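Local structure of chitin oligosaccahride binding protein NagB1 (Paenibacillus sp. FPU-7, 7EHP) at residues Gln26-Ala31 against Lys297-Glu302; Lys126-Gln131 against Ser153-Phe158; Tyr286-Ser291 against Val301-Ile306. The protein binds chitin oligosaccharides such as N,N'-diacetylchitobiose outside the cell, probably to deliver them to an ABC-type uptake system. All blocks are in the same frame, centred on the assembly; numbering follows the deposited sequence.

Contact 1: Gln26-Ala31 against Lys297-Glu302; sequences QRMEAA and KKAAVE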
# COMPACT_ATOMS: atom_id res chain seq x y z
N GLN A 26 -20.08 0.00 17.23
CA GLN A 26 -20.91 0.42 18.38
C GLN A 26 -21.12 1.91 18.52
O GLN A 26 -22.24 2.31 18.86
CB GLN A 26 -20.49 -0.05 19.77
CG GLN A 26 -19.00 0.03 20.23
CD GLN A 26 -19.10 0.01 21.75
OE1 GLN A 26 -20.18 0.56 22.27
NE2 GLN A 26 -18.23 -0.73 22.53
N ARG A 27 -20.09 2.76 18.34
CA ARG A 27 -20.35 4.17 18.60
C ARG A 27 -21.34 4.72 17.59
O ARG A 27 -22.20 5.54 17.94
CB ARG A 27 -19.04 4.90 18.61
CG ARG A 27 -18.26 4.74 19.87
CD ARG A 27 -17.24 5.83 19.91
NE ARG A 27 -15.99 5.38 20.49
CZ ARG A 27 -14.95 6.18 20.70
NH1 ARG A 27 -15.02 7.47 20.36
NH2 ARG A 27 -13.83 5.68 21.24
N MET A 28 -21.25 4.25 16.34
CA MET A 28 -22.26 4.62 15.35
C MET A 28 -23.63 4.16 15.79
O MET A 28 -24.61 4.90 15.67
CB MET A 28 -21.92 4.00 14.00
CG MET A 28 -20.73 4.62 13.28
SD MET A 28 -20.07 3.41 12.11
CE MET A 28 -21.38 3.23 10.91
N GLU A 29 -23.72 2.93 16.32
CA GLU A 29 -25.03 2.40 16.71
C GLU A 29 -25.61 3.20 17.87
O GLU A 29 -26.82 3.50 17.89
CB GLU A 29 -24.89 0.92 17.05
CG GLU A 29 -24.80 0.05 15.79
CD GLU A 29 -24.37 -1.38 16.06
OE1 GLU A 29 -23.87 -1.66 17.17
OE2 GLU A 29 -24.54 -2.23 15.15
N ALA A 30 -24.78 3.58 18.84
CA ALA A 30 -25.25 4.39 19.95
C ALA A 30 -25.72 5.77 19.49
O ALA A 30 -26.61 6.36 20.11
CB ALA A 30 -24.15 4.53 20.99
N ALA A 31 -25.13 6.30 18.43
CA ALA A 31 -25.50 7.62 17.94
C ALA A 31 -26.80 7.61 17.15
O ALA A 31 -27.54 8.59 17.17
CB ALA A 31 -24.37 8.19 17.06
N LYS A 297 -27.26 7.45 5.56
CA LYS A 297 -26.44 8.64 5.52
C LYS A 297 -26.01 9.05 6.93
O LYS A 297 -24.84 9.36 7.17
CB LYS A 297 -27.20 9.77 4.82
CG LYS A 297 -26.33 10.81 4.13
CD LYS A 297 -26.93 11.19 2.78
CE LYS A 297 -26.14 12.29 2.09
NZ LYS A 297 -26.65 12.58 0.70
N LYS A 298 -26.96 9.03 7.87
CA LYS A 298 -26.61 9.36 9.25
C LYS A 298 -25.51 8.44 9.77
O LYS A 298 -24.63 8.88 10.52
CB LYS A 298 -27.84 9.26 10.16
CG LYS A 298 -28.87 10.38 10.03
CD LYS A 298 -30.03 10.14 11.02
CE LYS A 298 -31.40 10.39 10.39
NZ LYS A 298 -32.47 9.55 11.02
N ALA A 299 -25.57 7.16 9.40
CA ALA A 299 -24.54 6.22 9.83
C ALA A 299 -23.21 6.53 9.17
O ALA A 299 -22.16 6.46 9.82
CB ALA A 299 -24.97 4.79 9.49
N ALA A 300 -23.22 6.88 7.89
CA ALA A 300 -21.99 7.22 7.20
C ALA A 300 -21.37 8.49 7.79
O ALA A 300 -20.15 8.57 7.95
CB ALA A 300 -22.25 7.39 5.70
N VAL A 301 -22.21 9.47 8.15
CA VAL A 301 -21.70 10.69 8.77
C VAL A 301 -21.07 10.38 10.12
O VAL A 301 -19.99 10.89 10.47
CB VAL A 301 -22.83 11.73 8.92
CG1 VAL A 301 -22.37 12.86 9.84
CG2 VAL A 301 -23.26 12.27 7.58
N GLU A 302 -21.75 9.56 10.93
CA GLU A 302 -21.18 9.13 12.20
C GLU A 302 -19.87 8.39 12.00
O GLU A 302 -18.90 8.61 12.73
CB GLU A 302 -22.18 8.25 12.95
CG GLU A 302 -23.30 8.99 13.63
CD GLU A 302 -22.81 10.17 14.47
OE1 GLU A 302 -21.93 9.95 15.34
OE2 GLU A 302 -23.32 11.30 14.28
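The last turns of the helix carrying M28 and A31 and the middle of the helix carrying A299 and E302 run at 131° to one another, with local axes 9.4 Å apart, and come closest where M28 and E302 place their CA atoms 5.6 Å from each other. At that point the two side chains pass antiparallel and their aliphatic parts touch, M28 CG lying 3.9 Å from E302 CB. Beyond CG the methionine turns at its last torsion (chi3 66°), which brings the terminal methyl toward A299: M28 CE rests 3.5 Å from the carbonyl O of A299 and 4.2 Å from A299 CB, plain packing on that residue. In the bilobal fold of solute-binding proteins, helix 15-31 is the crossover of a beta-alpha-beta unit between parallel strands 3-7 and 37-41, and helix 294-307 packs alongside it. L35, F303 and I306 also touch M28, so the methionine is buried. Nearer the surface, E302 bends at chi2 (-49°) and lays its carboxylate alongside A31, so that A31 CB lies 3.5 Å from E302 OE1 and 3.7 Å from E302 CG. No hydrogen bond spans the two segments, while R27 NH2 forms a salt bridge with E311 OE2 of helix 310-320.

Contact 2: Lys126-Gln131 against Ser153-Phe158; sequences KQIFKQ and SGFVPF
A Schellman motif closes helix 140-152, and F155, directly after the C-prime glycine, turns its ring onto I128 and Q131 of the short helix 126-132. G154 is that C-prime residue, with a positive phi; its N bonds back to K151 O, while the N of F155 bonds to A150 O. The chain leaves the helix here and presents F155 before entering strand 156-159, which pairs parallel with strand 237-243 in the bilobal fold expected of solute-binding proteins. The contact joins the segment just after helix 140-152 to the flank of helix 126-132.

The side chains of I128 and F155 meet head-on, the isoleucine covering one face of the ring. I128 CG2 stands over the ring centre, 3.8 Å from the centroid and only 7° off the normal, a well-formed CH-pi contact. The CG1-CD1 branch passes along the CD1-CE1 side of the ring: with CG1 beside the backbone N (chi1 -69°) and chi2 extended, I128 CD1 reaches F155 CE1 at 3.5 Å and I128 CG1 lies 3.7 Å from that same carbon. Both branches are therefore used, and the isoleucine is buried, its side chain also touching A238, while its backbone N is hydrogen-bonded to N125 OD1. L132, which follows Q131, packs on F155 as well.

Q131 sits one turn further on, at the more exposed margin. Its chain is extended, with CG anti to the backbone N, which carries the amide out to the rim of the ring. No hydrogen bond joins the segments: Q131 NE2 lies in the plane of the F155 ring at its edge, 3.8 Å from F155 CE2, with the amide turned 71° from the ring.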
# COMPACT_ATOMS: atom_id res chain seq x y z
N LYS A 126 18.31 -4.50 12.81
CA LYS A 126 19.52 -3.83 13.28
C LYS A 126 20.51 -4.82 13.89
O LYS A 126 21.73 -4.60 13.81
CB LYS A 126 19.15 -2.76 14.30
CG LYS A 126 18.50 -1.48 13.74
CD LYS A 126 17.77 -0.74 14.87
CE LYS A 126 17.77 0.76 14.68
NZ LYS A 126 17.36 1.14 13.31
N GLN A 127 20.02 -5.90 14.50
CA GLN A 127 20.94 -6.86 15.10
C GLN A 127 21.59 -7.78 14.06
O GLN A 127 22.75 -8.17 14.24
CB GLN A 127 20.21 -7.69 16.17
CG GLN A 127 20.92 -8.98 16.60
CD GLN A 127 22.24 -8.74 17.35
OE1 GLN A 127 22.38 -7.78 18.11
NE2 GLN A 127 23.21 -9.63 17.13
N ILE A 128 20.89 -8.10 12.97
CA ILE A 128 21.53 -8.86 11.90
C ILE A 128 22.58 -7.99 11.21
O ILE A 128 23.68 -8.46 10.89
CB ILE A 128 20.50 -9.41 10.91
CG1 ILE A 128 19.66 -10.51 11.56
CG2 ILE A 128 21.19 -10.04 9.70
CD1 ILE A 128 18.50 -10.97 10.67
N PHE A 129 22.27 -6.71 10.97
CA PHE A 129 23.26 -5.82 10.37
C PHE A 129 24.50 -5.69 11.24
O PHE A 129 25.63 -5.72 10.73
CB PHE A 129 22.66 -4.44 10.10
CG PHE A 129 21.90 -4.34 8.80
CD1 PHE A 129 21.11 -5.39 8.36
CD2 PHE A 129 21.96 -3.18 8.04
CE1 PHE A 129 20.40 -5.29 7.18
CE2 PHE A 129 21.26 -3.07 6.86
CZ PHE A 129 20.48 -4.13 6.42
N LYS A 130 24.31 -5.58 12.56
CA LYS A 130 25.45 -5.58 13.48
C LYS A 130 26.28 -6.84 13.33
O LYS A 130 27.52 -6.80 13.24
CB LYS A 130 24.95 -5.42 14.92
CG LYS A 130 26.04 -5.46 16.01
CD LYS A 130 25.42 -5.66 17.41
CE LYS A 130 26.48 -5.85 18.51
NZ LYS A 130 27.64 -6.66 18.03
N GLN A 131 25.61 -7.99 13.30
CA GLN A 131 26.31 -9.27 13.19
C GLN A 131 27.12 -9.35 11.91
O GLN A 131 28.27 -9.82 11.91
CB GLN A 131 25.29 -10.39 13.28
CG GLN A 131 25.87 -11.77 13.33
CD GLN A 131 24.79 -12.81 13.46
OE1 GLN A 131 23.77 -12.57 14.10
NE2 GLN A 131 25.01 -13.97 12.85
N SER A 153 25.91 -15.60 5.52
CA SER A 153 25.73 -15.97 6.92
C SER A 153 24.48 -16.80 7.17
O SER A 153 24.16 -17.06 8.34
CB SER A 153 25.70 -14.71 7.78
OG SER A 153 26.82 -13.89 7.53
N GLY A 154 23.78 -17.22 6.13
CA GLY A 154 22.56 -17.98 6.29
C GLY A 154 21.28 -17.18 6.44
O GLY A 154 20.24 -17.76 6.73
N PHE A 155 21.33 -15.87 6.24
CA PHE A 155 20.12 -15.04 6.27
C PHE A 155 19.55 -14.90 4.87
O PHE A 155 20.29 -14.84 3.89
CB PHE A 155 20.43 -13.67 6.86
CG PHE A 155 20.86 -13.72 8.29
CD1 PHE A 155 19.93 -13.93 9.30
CD2 PHE A 155 22.19 -13.60 8.63
CE1 PHE A 155 20.32 -13.99 10.62
CE2 PHE A 155 22.59 -13.66 9.96
CZ PHE A 155 21.66 -13.85 10.96
N VAL A 156 18.23 -14.89 4.78
CA VAL A 156 17.59 -14.44 3.54
C VAL A 156 17.81 -12.93 3.43
O VAL A 156 17.55 -12.21 4.40
CB VAL A 156 16.09 -14.78 3.56
CG1 VAL A 156 15.37 -14.14 2.38
CG2 VAL A 156 15.89 -16.28 3.53
N PRO A 157 18.34 -12.42 2.32
CA PRO A 157 18.52 -10.96 2.23
C PRO A 157 17.19 -10.21 2.31
O PRO A 157 17.02 -9.35 3.18
CB PRO A 157 19.20 -10.79 0.87
CG PRO A 157 19.99 -12.08 0.73
CD PRO A 157 18.97 -13.11 1.19
N PHE A 158 16.25 -10.51 1.42
CA PHE A 158 14.94 -9.86 1.40
C PHE A 158 13.88 -10.92 1.63
O PHE A 158 13.62 -11.75 0.75
CB PHE A 158 14.66 -9.15 0.06
CG PHE A 158 15.36 -7.84 -0.12
CD1 PHE A 158 14.88 -6.69 0.48
CD2 PHE A 158 16.48 -7.74 -0.95
CE1 PHE A 158 15.53 -5.48 0.31
CE2 PHE A 158 17.12 -6.52 -1.14
CZ PHE A 158 16.65 -5.39 -0.51

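Contact 3: Tyr286-Ser291 against Val301-Ile306; sequences YGFSAS and VEFIKI
Y286 and F288, on alternate positions of strand 277-288, both point toward helix 294-307 and there meet F303 and I304. F303 stands with CG opposite the backbone N (chi1 175°), a torsion that drops its ring from the helix between the two strand aromatics. Its edge faces Y286 in a T-shaped pair, centroids 5.1 Å apart and planes at 74°: F303 CZ lies over the tyrosine face, displaced toward the rim, 3.7 Å from Y286 CD2. F288 meets the same phenylalanine differently, the rings tilted obliquely to each other, with F303 CD2 at the F288 edge, in its plane and 3.7 Å from F288 CZ. The tip of F288 then bears on I304, whose CG1 comes to 3.4 Å of F288 CZ while I304 CD1 packs by F288 CE2 at 3.7 Å. Trimming F288 to an alanine would probably open a gap between strand and helix and leave the F303 ring and the I304 branch without the surface that steadies them. I64 of strand 64-68 touches the side chains of Y286, F288 and F303. With no polar bond across these segments and all four residues buried, the helix is held to the sheet here by apolar and aromatic packing.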
# COMPACT_ATOMS: atom_id res chain seq x y z
N TYR A 286 -11.86 4.92 3.06
CA TYR A 286 -13.24 4.47 2.89
C TYR A 286 -13.99 5.37 1.91
O TYR A 286 -13.77 6.58 1.87
CB TYR A 286 -13.96 4.43 4.25
CG TYR A 286 -13.40 3.30 5.06
CD1 TYR A 286 -13.86 2.00 4.89
CD2 TYR A 286 -12.34 3.51 5.93
CE1 TYR A 286 -13.31 0.94 5.60
CE2 TYR A 286 -11.78 2.45 6.65
CZ TYR A 286 -12.26 1.18 6.48
OH TYR A 286 -11.69 0.12 7.18
N GLY A 287 -14.86 4.74 1.12
CA GLY A 287 -15.79 5.45 0.28
C GLY A 287 -17.20 5.14 0.75
O GLY A 287 -17.42 4.29 1.61
N PHE A 288 -18.16 5.83 0.15
CA PHE A 288 -19.54 5.70 0.62
C PHE A 288 -20.46 5.57 -0.59
O PHE A 288 -20.29 6.29 -1.58
CB PHE A 288 -19.90 6.90 1.52
CG PHE A 288 -18.98 7.03 2.70
CD1 PHE A 288 -19.23 6.32 3.86
CD2 PHE A 288 -17.81 7.78 2.61
CE1 PHE A 288 -18.37 6.38 4.93
CE2 PHE A 288 -16.94 7.84 3.68
CZ PHE A 288 -17.23 7.14 4.84
N SER A 289 -21.40 4.64 -0.50
CA SER A 289 -22.32 4.42 -1.61
C SER A 289 -23.08 5.70 -1.96
O SER A 289 -23.47 6.47 -1.08
CB SER A 289 -23.32 3.32 -1.28
OG SER A 289 -24.16 3.07 -2.40
N ALA A 290 -23.28 5.91 -3.26
CA ALA A 290 -24.15 6.99 -3.68
C ALA A 290 -25.59 6.76 -3.25
O ALA A 290 -26.34 7.73 -3.10
CB ALA A 290 -24.07 7.16 -5.20
N SER A 291 -25.98 5.50 -3.02
CA SER A 291 -27.35 5.13 -2.67
C SER A 291 -27.49 5.00 -1.15
O SER A 291 -27.53 3.91 -0.59
CB SER A 291 -27.73 3.82 -3.35
OG SER A 291 -27.73 3.97 -4.75
N VAL A 301 -22.21 9.47 8.15
CA VAL A 301 -21.70 10.69 8.77
C VAL A 301 -21.07 10.38 10.12
O VAL A 301 -19.99 10.89 10.47
CB VAL A 301 -22.83 11.73 8.92
CG1 VAL A 301 -22.37 12.86 9.84
CG2 VAL A 301 -23.26 12.27 7.58
N GLU A 302 -21.75 9.56 10.93
CA GLU A 302 -21.18 9.13 12.20
C GLU A 302 -19.87 8.39 12.00
O GLU A 302 -18.90 8.61 12.73
CB GLU A 302 -22.18 8.25 12.95
CG GLU A 302 -23.30 8.99 13.63
CD GLU A 302 -22.81 10.17 14.47
OE1 GLU A 302 -21.93 9.95 15.34
OE2 GLU A 302 -23.32 11.30 14.28
N PHE A 303 -19.83 7.50 11.01
CA PHE A 303 -18.58 6.79 10.74
C PHE A 303 -17.46 7.78 10.45
O PHE A 303 -16.35 7.68 11.01
CB PHE A 303 -18.74 5.81 9.58
CG PHE A 303 -17.45 5.14 9.18
CD1 PHE A 303 -17.03 4.00 9.85
CD2 PHE A 303 -16.63 5.70 8.18
CE1 PHE A 303 -15.81 3.38 9.50
CE2 PHE A 303 -15.41 5.09 7.84
CZ PHE A 303 -15.01 3.92 8.50
N ILE A 304 -17.73 8.75 9.58
CA ILE A 304 -16.72 9.75 9.26
C ILE A 304 -16.29 10.51 10.50
O ILE A 304 -15.10 10.71 10.75
CB ILE A 304 -17.26 10.69 8.17
CG1 ILE A 304 -17.39 9.93 6.85
CG2 ILE A 304 -16.35 11.90 8.01
CD1 ILE A 304 -18.07 10.73 5.77
N LYS A 305 -17.26 10.92 11.32
CA LYS A 305 -16.94 11.72 12.50
C LYS A 305 -16.07 10.94 13.47
O LYS A 305 -15.17 11.51 14.10
CB LYS A 305 -18.23 12.18 13.18
CG LYS A 305 -17.98 13.23 14.24
CD LYS A 305 -19.27 13.89 14.68
CE LYS A 305 -19.06 14.58 16.02
NZ LYS A 305 -20.33 15.04 16.64
N ILE A 306 -16.30 9.64 13.60
CA ILE A 306 -15.52 8.85 14.56
C ILE A 306 -14.18 8.42 13.95
O ILE A 306 -13.12 8.64 14.54
CB ILE A 306 -16.36 7.65 15.04
CG1 ILE A 306 -17.64 8.15 15.72
CG2 ILE A 306 -15.56 6.78 16.00
CD1 ILE A 306 -18.83 7.21 15.59

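How the contacts relate
Contacts 1 and 3 are neighbours, their centres 9 Å apart, and share V301 and E302 because helix 294-307 is packed between helix 15-31 and strand 277-288. They join directly: M28 SD lies 3.7 Å from F303 CB, and A300 CB the same distance from F288 CD1, so the two contacts pack against each other across helix 294-307. Contact 2 is remote, its centre 48 Å from that of contact 1 and 45 Å from that of contact 3, on the opposite side of the chain's centre, although contacts 2 and 3 reach the same sheet. In contact 3 the Y286 side chain lies about 7 Å from a bound N-acetylglucosamine.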